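Local coordinates for endo-beta-1,4-glucanase (Ampullaria crossean, PDB 5XBU), which probably hydrolyses internal beta-1,4-glucosidic bonds of cellulose, as a glycoside hydrolase family 45 endoglucanase, at residues Pro60-Gly68 and Trp120-Gly128; Gly95-Phe106 and Ala152-Val160. All coordinates share one frame; numbering follows the deposited sequence.

Contact 1: Pro60-Gly68 and Trp120-Gly128; sequences PSERYFDDG and WCGISGKPG
D67 holds its CG anti to the backbone N (chi1 -173°), which swings OD1 back toward K126. K126 has its CG between its backbone N and carbonyl carbon (chi1 62°) and bends at chi3 (-105°); its end and that of D67 run side by side, pointing the same way. NZ of K126 meets OD1 of D67 at 3.0 Å, on the syn side of the carboxylate, in a salt bridge. With an alanine in place of K126, the D67 carboxylate would probably lose its charged mate and the cover of CD and CE. D67 is also the C-prime residue of the Schellman motif ending helix 62-65.

R63 CG sits 3.3 Å from I123 O, and R63 CB 3.6 Å from G125 C. One water accepts from the backbone N-H of R63 and donates to C121 O and I123 O. A second joins R63 NE to S124 O. R63 NH1 makes a salt bridge to E62 OE1 at 2.8 Å, in the guanidinium plane but above the carboxylate plane.

Y64 crosses P127 at about a right angle; Y64 CD1 lies 4.0 Å from P127 CG. Y64 OH bonds E164. S61 CB packs 3.9 Å from CB of C121, which is disulfide-bonded to C112; S61 OG bonds H140 N. K126-D67 is the only direct hydrogen bond between the segments, so holding the loop to the helix probably depends also on the two waters and close packing.

Contact 2: Gly95-Phe106 and Ala152-Val160; sequences GGAPPNHNPVVF and ALHWDNPEV
G95 and G96 run beside D156 and N157, with the CA atoms of G95 and N157 4.7 Å apart. Neither stretch is a strand here, and one direct hydrogen bond joins them: G96 N to D156 O, 3.0 Å. A CB on G95 would clash with D156 O, and the backbone angles of G95 would also jam it against the preceding carbonyl. Water links G96 O to D156 N. Beyond P99 the first segment turns at N100, whose OD1 accepts from N102 N in an Asx turn, and then enters strand 104-108.

W155 fills the space inside this curve. Its CG lies beside the backbone N (chi1 -77°), and the indole folds back toward the first segment although its CB starts away from it. L153 CD1 sits over the centre of one indole face, 3.9 Å above the plane. P158 CG lies over the rim of the opposite face. V104 slides past the far end of the indole, V104 CG2 to W155 CZ2 3.7 Å, and meets L153 CD2 tip to tip. F106 and W155 approach from opposite directions and meet obliquely, F106 CE1 to W155 CZ3 3.7 Å, planes at 47°. At the indole edge, a water accepts from W155 NE1 at 2.9 Å and lies close to N100 OD1 and N102 O, either of which it may donate to. P99 and H154 cross at about a right angle, P99 CG to H154 CB 3.5 Å.

L143 and P86 also touch W155. Two loops that lead into barrel strands pack round W155 against strands 81-86 and 140-144 of the double-psi beta-barrel, the fold of GH45 endoglucanases.

In the fold
From the N terminus, strand 57-60 leads into 60-68, the first half of contact 1. The chain then runs through strand 81-86 to 95-106, the first half of contact 2, which ends in strand 104-108. Next comes 120-128, which closes contact 1 across 51 intervening residues. After strand 140-144, segment 152-160 closes contact 2 and leads into strand 160-165. The two closures therefore cross rather than nest. Their centres are about 21 Å apart, on opposite sides of the chain's centre. Contact 1 ties helix 62-65 to the loop after helix 118-121. Contact 2 ties the loop entering strand 104-108 to the one entering strand 160-165.

Contact 1: Pro60-Gly68 and Trp120-Gly128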
ATOM      1  N   PRO A  60      -0.875   3.651   0.659  1.00  8.13           N
ATOM      2  CA  PRO A  60      -2.125   2.993   0.278  1.00  8.35           C
ATOM      3  C   PRO A  60      -3.088   3.972  -0.359  1.00  8.21           C
ATOM      4  O   PRO A  60      -3.058   5.179  -0.106  1.00  8.69           O
ATOM      5  CB  PRO A  60      -2.697   2.472   1.605  1.00  8.40           C
ATOM      6  CG  PRO A  60      -1.556   2.552   2.583  1.00  9.15           C
ATOM      7  CD  PRO A  60      -0.765   3.739   2.128  1.00  8.44           C
ATOM      8  N   SER A  61      -4.034   3.415  -1.095  1.00  8.20           N
ATOM      9  CA  SER A  61      -5.166   4.172  -1.574  1.00  8.39           C
ATOM     10  C   SER A  61      -5.848   4.924  -0.423  1.00  7.88           C
ATOM     11  O   SER A  61      -5.949   4.445   0.712  1.00  8.29           O
ATOM     12  CB  SER A  61      -6.105   3.221  -2.323  1.00  8.77           C
ATOM     13  OG  SER A  61      -6.388   2.050  -1.587  1.00  8.59           O
ATOM     14  N   GLU A  62      -6.352   6.102  -0.793  1.00  8.57           N
ATOM     15  CA  GLU A  62      -6.793   7.122   0.153  1.00  8.94           C
ATOM     16  C   GLU A  62      -7.793   6.626   1.197  1.00  8.91           C
ATOM     17  O   GLU A  62      -7.661   6.960   2.378  1.00  9.13           O
ATOM     18  CB  GLU A  62      -7.414   8.259  -0.664  1.00 10.41           C
ATOM     19  CG  GLU A  62      -7.847   9.472   0.125  1.00 11.20           C
ATOM     20  CD  GLU A  62      -8.328  10.595  -0.767  1.00 11.96           C
ATOM     21  OE1 GLU A  62      -9.184  11.355  -0.283  1.00 13.94           O
ATOM     22  OE2 GLU A  62      -7.862  10.741  -1.917  1.00 11.43           O
ATOM     23  N   ARG A  63      -8.836   5.904   0.784  1.00  8.89           N
ATOM     24  CA  ARG A  63      -9.871   5.548   1.746  1.00  9.30           C
ATOM     25  C   ARG A  63      -9.382   4.542   2.781  1.00  9.34           C
ATOM     26  O   ARG A  63      -9.881   4.556   3.911  1.00 11.41           O
ATOM     27  CB  ARG A  63     -11.140   5.095   1.037  1.00  9.71           C
ATOM     28  CG  ARG A  63     -11.844   6.218   0.291  1.00 10.49           C
ATOM     29  CD  ARG A  63     -12.585   7.215   1.240  1.00 11.64           C
ATOM     30  NE  ARG A  63     -13.143   8.311   0.427  1.00 12.29           N
ATOM     31  CZ  ARG A  63     -12.466   9.382   0.036  1.00 13.10           C
ATOM     32  NH1 ARG A  63     -11.265   9.628   0.543  1.00 13.98           N
ATOM     33  NH2 ARG A  63     -12.991  10.180  -0.881  1.00 13.67           N
ATOM     34  N   TYR A  64      -8.412   3.682   2.465  1.00  8.66           N
ATOM     35  CA  TYR A  64      -7.773   2.901   3.518  1.00  8.82           C
ATOM     36  C   TYR A  64      -6.847   3.777   4.348  1.00  8.93           C
ATOM     37  O   TYR A  64      -6.859   3.716   5.580  1.00  9.57           O
ATOM     38  CB  TYR A  64      -7.023   1.675   2.965  1.00  8.90           C
ATOM     39  CG  TYR A  64      -6.265   0.966   4.051  1.00  9.11           C
ATOM     40  CD1 TYR A  64      -6.919   0.283   5.070  1.00  9.76           C
ATOM     41  CD2 TYR A  64      -4.887   1.044   4.110  1.00 10.33           C
ATOM     42  CE1 TYR A  64      -6.228  -0.305   6.105  1.00 10.73           C
ATOM     43  CE2 TYR A  64      -4.189   0.480   5.140  1.00 12.03           C
ATOM     44  CZ  TYR A  64      -4.841  -0.199   6.141  1.00 11.61           C
ATOM     45  OH  TYR A  64      -4.085  -0.740   7.148  1.00 13.84           O
ATOM     46  N   PHE A  65      -6.021   4.591   3.679  1.00  8.78           N
ATOM     47  CA  PHE A  65      -5.103   5.482   4.377  1.00  9.24           C
ATOM     48  C   PHE A  65      -5.772   6.228   5.520  1.00  9.07           C
ATOM     49  O   PHE A  65      -5.191   6.328   6.608  1.00  9.39           O
ATOM     50  CB  PHE A  65      -4.515   6.469   3.374  1.00  9.61           C
ATOM     51  CG  PHE A  65      -3.646   7.506   3.992  1.00  9.62           C
ATOM     52  CD1 PHE A  65      -2.339   7.221   4.312  1.00 10.09           C
ATOM     53  CD2 PHE A  65      -4.116   8.792   4.239  1.00 10.25           C
ATOM     54  CE1 PHE A  65      -1.518   8.187   4.876  1.00 10.70           C
ATOM     55  CE2 PHE A  65      -3.311   9.745   4.797  1.00 10.78           C
ATOM     56  CZ  PHE A  65      -1.995   9.441   5.136  1.00 11.14           C
ATOM     57  N   ASP A  66      -6.965   6.772   5.273  1.00  9.46           N
ATOM     58  CA  ASP A  66      -7.673   7.551   6.288  1.00 10.03           C
ATOM     59  C   ASP A  66      -8.933   6.870   6.785  1.00 10.21           C
ATOM     60  O   ASP A  66      -9.836   7.552   7.279  1.00 10.76           O
ATOM     61  CB  ASP A  66      -7.986   8.965   5.819  1.00 10.76           C
ATOM     62  CG  ASP A  66      -8.320   9.897   6.981  1.00 11.30           C
ATOM     63  OD1 ASP A  66      -7.750   9.709   8.095  1.00 11.74           O
ATOM     64  OD2 ASP A  66      -9.162  10.793   6.767  1.00 11.70           O
ATOM     65  N   ASP A  67      -9.016   5.543   6.695  1.00 10.50           N
ATOM     66  CA  ASP A  67     -10.132   4.787   7.273  1.00 11.46           C
ATOM     67  C   ASP A  67     -11.498   5.389   6.927  1.00 11.51           C
ATOM     68  O   ASP A  67     -12.331   5.643   7.802  1.00 12.29           O
ATOM     69  CB  ASP A  67      -9.985   4.623   8.790  1.00 13.07           C
ATOM     70  CG  ASP A  67     -11.027   3.698   9.389  1.00 14.69           C
ATOM     71  OD1 ASP A  67     -11.415   2.714   8.719  1.00 15.64           O
ATOM     72  OD2 ASP A  67     -11.443   3.948  10.537  1.00 15.98           O
ATOM     73  N   GLY A  68     -11.718   5.641   5.634  1.00 10.91           N
ATOM     74  CA  GLY A  68     -12.959   6.184   5.118  1.00 11.30           C
ATOM     75  C   GLY A  68     -12.983   7.687   4.922  1.00 11.54           C
ATOM     76  O   GLY A  68     -13.852   8.190   4.204  1.00 12.34           O
ATOM     77  N   TRP A 120      -5.890   2.830 -10.023  1.00 10.27           N
ATOM     78  CA  TRP A 120      -5.492   1.970  -8.923  1.00 10.01           C
ATOM     79  C   TRP A 120      -6.043   2.427  -7.583  1.00  9.54           C
ATOM     80  O   TRP A 120      -6.379   1.589  -6.744  1.00  9.33           O
ATOM     81  CB  TRP A 120      -3.963   1.876  -8.832  1.00 10.65           C
ATOM     82  CG  TRP A 120      -3.313   1.305 -10.049  1.00 11.17           C
ATOM     83  CD1 TRP A 120      -2.605   1.987 -10.994  1.00 11.82           C
ATOM     84  CD2 TRP A 120      -3.306  -0.074 -10.459  1.00 11.39           C
ATOM     85  NE1 TRP A 120      -2.159   1.126 -11.961  1.00 12.84           N
ATOM     86  CE2 TRP A 120      -2.563  -0.142 -11.651  1.00 12.51           C
ATOM     87  CE3 TRP A 120      -3.821  -1.266  -9.925  1.00 11.72           C
ATOM     88  CZ2 TRP A 120      -2.322  -1.338 -12.316  1.00 13.41           C
ATOM     89  CZ3 TRP A 120      -3.586  -2.457 -10.599  1.00 12.75           C
ATOM     90  CH2 TRP A 120      -2.851  -2.479 -11.782  1.00 13.46           C
ATOM     91  N   CYS A 121      -6.108   3.738  -7.338  1.00 10.00           N
ATOM     92  CA  CYS A 121      -6.469   4.255  -6.023  1.00 10.16           C
ATOM     93  C   CYS A 121      -7.858   4.860  -5.981  1.00  9.91           C
ATOM     94  O   CYS A 121      -8.287   5.298  -4.910  1.00 10.12           O
ATOM     95  CB  CYS A 121      -5.423   5.261  -5.536  1.00 10.65           C
ATOM     96  SG  CYS A 121      -3.825   4.399  -5.394  1.00 11.01           S
ATOM     97  N   GLY A 122      -8.577   4.864  -7.107  1.00 10.53           N
ATOM     98  CA  GLY A 122      -9.956   5.338  -7.175  1.00 10.78           C
ATOM     99  C   GLY A 122     -10.907   4.303  -6.615  1.00 10.57           C
ATOM    100  O   GLY A 122     -11.506   3.490  -7.334  1.00 11.23           O
ATOM    101  N   ILE A 123     -10.987   4.314  -5.289  1.00  9.62           N
ATOM    102  CA  ILE A 123     -11.785   3.389  -4.502  1.00  9.23           C
ATOM    103  C   ILE A 123     -12.594   4.277  -3.556  1.00  9.15           C
ATOM    104  O   ILE A 123     -12.012   5.007  -2.756  1.00  9.31           O
ATOM    105  CB  ILE A 123     -10.942   2.364  -3.721  1.00  9.08           C
ATOM    106  CG1 ILE A 123      -9.905   1.708  -4.650  1.00  9.44           C
ATOM    107  CG2 ILE A 123     -11.863   1.338  -3.084  1.00  9.32           C
ATOM    108  CD1 ILE A 123      -8.986   0.738  -3.957  1.00  9.52           C
ATOM    109  N   SER A 124     -13.922   4.225  -3.657  0.71  9.16           N
ATOM    110  CA  SER A 124     -14.752   5.229  -3.017  0.71 10.06           C
ATOM    111  C   SER A 124     -15.275   4.802  -1.659  0.71  9.74           C
ATOM    112  O   SER A 124     -16.228   5.396  -1.175  0.71 10.66           O
ATOM    113  CB  SER A 124     -15.895   5.646  -3.926  0.71 11.89           C
ATOM    114  OG  SER A 124     -16.705   4.515  -4.113  0.71 12.86           O
ATOM    115  N   GLY A 125     -14.680   3.806  -1.034  1.00 10.16           N
ATOM    116  CA  GLY A 125     -14.956   3.460   0.343  1.00 10.25           C
ATOM    117  C   GLY A 125     -13.815   2.640   0.887  1.00  9.64           C
ATOM    118  O   GLY A 125     -13.036   2.061   0.123  1.00 10.18           O
ATOM    119  N   LYS A 126     -13.735   2.572   2.205  1.00  9.50           N
ATOM    120  CA  LYS A 126     -12.695   1.825   2.883  1.00  9.65           C
ATOM    121  C   LYS A 126     -12.940   0.323   2.722  1.00  9.40           C
ATOM    122  O   LYS A 126     -14.043  -0.123   2.366  1.00  9.66           O
ATOM    123  CB  LYS A 126     -12.718   2.198   4.370  1.00 11.08           C
ATOM    124  CG  LYS A 126     -14.043   1.834   5.067  1.00 13.00           C
ATOM    125  CD  LYS A 126     -14.026   2.110   6.541  1.00 14.26           C
ATOM    126  CE  LYS A 126     -13.902   0.827   7.283  1.00 14.77           C
ATOM    127  NZ  LYS A 126     -13.893   1.045   8.743  1.00 15.11           N
ATOM    128  N   PRO A 127     -11.926  -0.499   3.016  1.00  9.38           N
ATOM    129  CA  PRO A 127     -12.145  -1.954   3.015  1.00  9.80           C
ATOM    130  C   PRO A 127     -13.293  -2.315   3.954  1.00 10.12           C
ATOM    131  O   PRO A 127     -13.437  -1.741   5.023  1.00 10.42           O
ATOM    132  CB  PRO A 127     -10.800  -2.514   3.487  1.00 10.29           C
ATOM    133  CG  PRO A 127      -9.807  -1.476   3.028  1.00 10.59           C
ATOM    134  CD  PRO A 127     -10.531  -0.153   3.329  1.00 10.11           C
ATOM    135  N   GLY A 128     -14.144  -3.270   3.540  1.00 10.98           N
ATOM    136  CA  GLY A 128     -15.350  -3.654   4.268  1.00 11.42           C
ATOM    137  C   GLY A 128     -16.614  -3.089   3.699  1.00 10.98           C
ATOM    138  O   GLY A 128     -17.709  -3.518   4.092  1.00 11.93           O
TER
HETATM  139  O   HOH W   1      -9.364   5.169  -2.071  1.00  9.23           O
HETATM  140  O   HOH W   2     -15.925   7.689   0.414  1.00 17.20           O

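Contact 2: Gly95-Phe106 and Ala152-Val160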
ATOM      1  N   GLY A  95       1.541  -5.800 -15.209  1.00 14.14           N
ATOM      2  CA  GLY A  95       2.303  -6.470 -14.178  1.00 13.50           C
ATOM      3  C   GLY A  95       2.748  -7.821 -14.695  1.00 13.64           C
ATOM      4  O   GLY A  95       2.644  -8.107 -15.885  1.00 14.84           O
ATOM      5  N   GLY A  96       3.247  -8.644 -13.775  1.00 12.88           N
ATOM      6  CA  GLY A  96       3.654  -9.997 -14.120  1.00 13.20           C
ATOM      7  C   GLY A  96       3.743 -10.837 -12.869  1.00 12.84           C
ATOM      8  O   GLY A  96       3.564 -10.352 -11.746  1.00 12.85           O
ATOM      9  N   ALA A  97       4.026 -12.133 -13.089  1.00 13.40           N
ATOM     10  CA  ALA A  97       4.057 -13.101 -12.003  1.00 13.78           C
ATOM     11  C   ALA A  97       5.425 -13.062 -11.335  1.00 13.35           C
ATOM     12  O   ALA A  97       6.448 -13.189 -12.021  1.00 13.95           O
ATOM     13  CB  ALA A  97       3.774 -14.514 -12.538  1.00 14.41           C
ATOM     14  N   PRO A  98       5.501 -12.937 -10.018  1.00 13.26           N
ATOM     15  CA  PRO A  98       6.801 -12.759  -9.378  1.00 13.53           C
ATOM     16  C   PRO A  98       7.546 -14.077  -9.258  1.00 13.47           C
ATOM     17  O   PRO A  98       6.951 -15.162  -9.386  1.00 13.33           O
ATOM     18  CB  PRO A  98       6.439 -12.192  -8.002  1.00 14.40           C
ATOM     19  CG  PRO A  98       5.083 -12.761  -7.748  1.00 14.57           C
ATOM     20  CD  PRO A  98       4.387 -12.736  -9.065  1.00 13.98           C
ATOM     21  N   PRO A  99       8.857 -14.020  -8.995  1.00 14.17           N
ATOM     22  CA  PRO A  99       9.655 -15.260  -8.915  1.00 14.18           C
ATOM     23  C   PRO A  99       9.352 -16.126  -7.708  1.00 13.47           C
ATOM     24  O   PRO A  99       9.583 -17.341  -7.762  1.00 13.92           O
ATOM     25  CB  PRO A  99      11.098 -14.733  -8.858  1.00 15.54           C
ATOM     26  CG  PRO A  99      10.947 -13.342  -8.268  1.00 16.44           C
ATOM     27  CD  PRO A  99       9.716 -12.819  -8.935  1.00 15.51           C
ATOM     28  N   ASN A 100       8.843 -15.548  -6.625  1.00 13.11           N
ATOM     29  CA  ASN A 100       8.463 -16.304  -5.445  1.00 12.78           C
ATOM     30  C   ASN A 100       7.311 -15.576  -4.780  1.00 11.90           C
ATOM     31  O   ASN A 100       6.942 -14.464  -5.175  1.00 12.76           O
ATOM     32  CB  ASN A 100       9.632 -16.539  -4.499  1.00 14.21           C
ATOM     33  CG  ASN A 100      10.111 -15.248  -3.872  1.00 16.06           C
ATOM     34  OD1 ASN A 100       9.356 -14.565  -3.189  1.00 15.43           O
ATOM     35  ND2 ASN A 100      11.336 -14.881  -4.141  1.00 17.93           N
ATOM     36  N   HIS A 101       6.721 -16.248  -3.799  1.00 11.61           N
ATOM     37  CA  HIS A 101       5.591 -15.695  -3.049  1.00 11.63           C
ATOM     38  C   HIS A 101       5.953 -15.394  -1.605  1.00 11.42           C
ATOM     39  O   HIS A 101       5.091 -15.417  -0.729  1.00 11.63           O
ATOM     40  CB  HIS A 101       4.370 -16.605  -3.125  1.00 11.87           C
ATOM     41  CG  HIS A 101       3.911 -16.870  -4.517  1.00 12.26           C
ATOM     42  ND1 HIS A 101       2.951 -17.810  -4.810  1.00 12.29           N
ATOM     43  CD2 HIS A 101       4.279 -16.317  -5.698  1.00 12.46           C
ATOM     44  CE1 HIS A 101       2.757 -17.823  -6.115  1.00 12.58           C
ATOM     45  NE2 HIS A 101       3.552 -16.937  -6.683  1.00 12.88           N
ATOM     46  N   ASN A 102       7.203 -15.089  -1.329  1.00 11.52           N
ATOM     47  CA  ASN A 102       7.566 -14.714   0.026  1.00 11.74           C
ATOM     48  C   ASN A 102       6.753 -13.484   0.440  1.00 11.00           C
ATOM     49  O   ASN A 102       6.676 -12.510  -0.321  1.00 11.51           O
ATOM     50  CB  ASN A 102       9.043 -14.299   0.103  1.00 12.77           C
ATOM     51  CG  ASN A 102      10.020 -15.406  -0.185  1.00 14.23           C
ATOM     52  OD1 ASN A 102       9.713 -16.592  -0.112  1.00 14.48           O
ATOM     53  ND2 ASN A 102      11.231 -15.007  -0.533  1.00 16.11           N
ATOM     54  N   PRO A 103       6.170 -13.480   1.633  0.60 11.07           N
ATOM     55  CA  PRO A 103       5.445 -12.298   2.097  0.60 10.77           C
ATOM     56  C   PRO A 103       6.419 -11.189   2.455  0.60 10.52           C
ATOM     57  O   PRO A 103       7.591 -11.419   2.758  0.60 10.60           O
ATOM     58  CB  PRO A 103       4.712 -12.800   3.338  0.60 11.54           C
ATOM     59  CG  PRO A 103       5.510 -13.950   3.836  0.60 12.10           C
ATOM     60  CD  PRO A 103       6.182 -14.561   2.634  0.60 11.60           C
ATOM     61  N   VAL A 104       5.918  -9.965   2.394  1.00 10.17           N
ATOM     62  CA  VAL A 104       6.697  -8.803   2.803  1.00 10.15           C
ATOM     63  C   VAL A 104       5.778  -7.865   3.577  1.00  9.52           C
ATOM     64  O   VAL A 104       4.641  -7.623   3.172  1.00  9.67           O
ATOM     65  CB  VAL A 104       7.335  -8.085   1.591  1.00 11.26           C
ATOM     66  CG1 VAL A 104       8.176  -6.925   2.038  1.00 11.99           C
ATOM     67  CG2 VAL A 104       8.194  -9.049   0.737  1.00 12.61           C
ATOM     68  N   VAL A 105       6.285  -7.345   4.680  1.00  9.79           N
ATOM     69  CA  VAL A 105       5.584  -6.382   5.524  1.00  9.86           C
ATOM     70  C   VAL A 105       6.005  -4.971   5.140  1.00  9.76           C
ATOM     71  O   VAL A 105       7.201  -4.658   5.077  1.00 10.98           O
ATOM     72  CB  VAL A 105       5.837  -6.662   7.015  1.00 11.02           C
ATOM     73  CG1 VAL A 105       5.199  -5.581   7.908  1.00 12.28           C
ATOM     74  CG2 VAL A 105       5.349  -8.049   7.425  1.00 12.13           C
ATOM     75  N   PHE A 106       5.015  -4.104   4.923  1.00  9.39           N
ATOM     76  CA  PHE A 106       5.235  -2.707   4.585  1.00  9.56           C
ATOM     77  C   PHE A 106       4.565  -1.828   5.634  1.00  9.01           C
ATOM     78  O   PHE A 106       3.464  -2.133   6.106  1.00  9.97           O
ATOM     79  CB  PHE A 106       4.637  -2.347   3.229  1.00  9.49           C
ATOM     80  CG  PHE A 106       5.268  -3.089   2.075  1.00  9.48           C
ATOM     81  CD1 PHE A 106       4.858  -4.374   1.775  1.00  9.95           C
ATOM     82  CD2 PHE A 106       6.270  -2.510   1.311  1.00  9.88           C
ATOM     83  CE1 PHE A 106       5.445  -5.080   0.729  1.00 10.80           C
ATOM     84  CE2 PHE A 106       6.869  -3.202   0.265  1.00 10.77           C
ATOM     85  CZ  PHE A 106       6.446  -4.496  -0.011  1.00 11.00           C
ATOM     86  N   ALA A 152      14.279  -5.264  -5.974  1.00 16.85           N
ATOM     87  CA  ALA A 152      15.011  -6.371  -5.352  1.00 17.45           C
ATOM     88  C   ALA A 152      14.119  -7.548  -4.973  1.00 17.65           C
ATOM     89  O   ALA A 152      14.621  -8.674  -4.850  1.00 18.95           O
ATOM     90  CB  ALA A 152      15.765  -5.887  -4.116  1.00 18.07           C
ATOM     91  N   LEU A 153      12.818  -7.304  -4.753  1.00 17.01           N
ATOM     92  CA  LEU A 153      11.831  -8.361  -4.585  1.00 16.90           C
ATOM     93  C   LEU A 153      11.430  -8.982  -5.918  1.00 16.27           C
ATOM     94  O   LEU A 153      10.796 -10.043  -5.924  1.00 16.79           O
ATOM     95  CB  LEU A 153      10.548  -7.805  -3.921  1.00 16.86           C
ATOM     96  CG  LEU A 153      10.697  -7.162  -2.541  1.00 17.17           C
ATOM     97  CD1 LEU A 153       9.411  -6.475  -2.151  1.00 17.35           C
ATOM     98  CD2 LEU A 153      11.106  -8.166  -1.476  1.00 17.93           C
ATOM     99  N   HIS A 154      11.721  -8.301  -7.033  1.00 15.83           N
ATOM    100  CA  HIS A 154      11.267  -8.680  -8.373  1.00 15.82           C
ATOM    101  C   HIS A 154       9.750  -8.674  -8.469  1.00 14.24           C
ATOM    102  O   HIS A 154       9.144  -9.494  -9.160  1.00 14.51           O
ATOM    103  CB  HIS A 154      11.875  -9.991  -8.845  1.00 18.30           C
ATOM    104  CG  HIS A 154      13.359  -9.983  -8.761  1.00 20.88           C
ATOM    105  ND1 HIS A 154      14.135  -9.136  -9.521  1.00 22.01           N
ATOM    106  CD2 HIS A 154      14.210 -10.630  -7.934  1.00 22.06           C
ATOM    107  CE1 HIS A 154      15.405  -9.312  -9.215  1.00 22.79           C
ATOM    108  NE2 HIS A 154      15.480 -10.214  -8.251  1.00 22.89           N
ATOM    109  N   TRP A 155       9.131  -7.726  -7.777  1.00 12.81           N
ATOM    110  CA  TRP A 155       7.686  -7.554  -7.825  1.00 12.17           C
ATOM    111  C   TRP A 155       7.352  -6.565  -8.933  1.00 12.47           C
ATOM    112  O   TRP A 155       7.770  -5.397  -8.875  1.00 14.39           O
ATOM    113  CB  TRP A 155       7.169  -7.023  -6.493  1.00 11.77           C
ATOM    114  CG  TRP A 155       7.062  -8.028  -5.392  1.00 11.03           C
ATOM    115  CD1 TRP A 155       7.626  -9.273  -5.348  1.00 11.42           C
ATOM    116  CD2 TRP A 155       6.338  -7.875  -4.161  1.00 10.66           C
ATOM    117  NE1 TRP A 155       7.302  -9.907  -4.172  1.00 11.09           N
ATOM    118  CE2 TRP A 155       6.513  -9.061  -3.420  1.00 10.58           C
ATOM    119  CE3 TRP A 155       5.533  -6.855  -3.633  1.00 11.28           C
ATOM    120  CZ2 TRP A 155       5.924  -9.258  -2.173  1.00 11.00           C
ATOM    121  CZ3 TRP A 155       4.942  -7.057  -2.411  1.00 11.46           C
ATOM    122  CH2 TRP A 155       5.120  -8.244  -1.688  1.00 11.36           C
ATOM    123  N   ASP A 156       6.608  -7.028  -9.928  1.00 12.11           N
ATOM    124  CA  ASP A 156       6.090  -6.212 -11.017  1.00 12.16           C
ATOM    125  C   ASP A 156       4.569  -6.148 -10.840  1.00 11.47           C
ATOM    126  O   ASP A 156       3.807  -6.935 -11.407  1.00 11.65           O
ATOM    127  CB  ASP A 156       6.466  -6.801 -12.356  1.00 13.79           C
ATOM    128  CG  ASP A 156       5.972  -5.972 -13.518  1.00 15.96           C
ATOM    129  OD1 ASP A 156       5.501  -4.827 -13.321  1.00 16.97           O
ATOM    130  OD2 ASP A 156       6.053  -6.481 -14.643  1.00 17.46           O
ATOM    131  N   ASN A 157       4.138  -5.195 -10.016  1.00 11.24           N
ATOM    132  CA  ASN A 157       2.735  -4.985  -9.698  1.00 11.20           C
ATOM    133  C   ASN A 157       1.987  -6.277  -9.349  1.00 10.38           C
ATOM    134  O   ASN A 157       0.892  -6.516  -9.864  1.00 10.96           O
ATOM    135  CB  ASN A 157       2.014  -4.256 -10.823  1.00 11.88           C
ATOM    136  CG  ASN A 157       2.624  -2.951 -11.209  1.00 12.98           C
ATOM    137  OD1 ASN A 157       3.458  -2.396 -10.506  1.00 12.51           O
ATOM    138  ND2 ASN A 157       2.173  -2.418 -12.353  1.00 14.56           N
ATOM    139  N   PRO A 158       2.527  -7.111  -8.466  1.00  9.95           N
ATOM    140  CA  PRO A 158       1.831  -8.371  -8.192  1.00  9.86           C
ATOM    141  C   PRO A 158       0.503  -8.147  -7.493  1.00  9.48           C
ATOM    142  O   PRO A 158       0.336  -7.233  -6.671  1.00  9.79           O
ATOM    143  CB  PRO A 158       2.791  -9.111  -7.259  1.00 10.62           C
ATOM    144  CG  PRO A 158       3.559  -7.996  -6.577  1.00 10.40           C
ATOM    145  CD  PRO A 158       3.747  -6.991  -7.659  1.00 10.40           C
ATOM    146  N   GLU A 159      -0.418  -9.060  -7.766  1.00  9.55           N
ATOM    147  CA  GLU A 159      -1.603  -9.273  -6.943  1.00  9.48           C
ATOM    148  C   GLU A 159      -1.187  -9.921  -5.630  1.00  9.04           C
ATOM    149  O   GLU A 159      -0.350 -10.836  -5.615  1.00  9.58           O
ATOM    150  CB  GLU A 159      -2.544 -10.221  -7.710  1.00  9.76           C
ATOM    151  CG  GLU A 159      -3.868 -10.508  -7.035  1.00  9.86           C
ATOM    152  CD  GLU A 159      -4.680 -11.509  -7.862  1.00 10.00           C
ATOM    153  OE1 GLU A 159      -5.789 -11.158  -8.333  1.00 10.00           O
ATOM    154  OE2 GLU A 159      -4.195 -12.652  -8.028  1.00 10.40           O
ATOM    155  N   VAL A 160      -1.759  -9.455  -4.517  1.00  8.75           N
ATOM    156  CA  VAL A 160      -1.390  -9.977  -3.210  1.00  8.91           C
ATOM    157  C   VAL A 160      -2.650 -10.189  -2.383  1.00  8.69           C
ATOM    158  O   VAL A 160      -3.688  -9.573  -2.632  1.00  9.24           O
ATOM    159  CB  VAL A 160      -0.434  -9.020  -2.454  1.00  9.24           C
ATOM    160  CG1 VAL A 160       0.841  -8.769  -3.278  1.00  9.77           C
ATOM    161  CG2 VAL A 160      -1.123  -7.674  -2.164  1.00  9.50           C
TER
HETATM  162  O   HOH W   3       5.829  -9.697 -10.226  1.00 14.13           O
HETATM  163  O   HOH W   4       8.158 -12.121  -2.556  1.00 16.46           O
HETATM  164  O   HOH W   5       9.092 -12.564  -5.791  1.00 30.68           O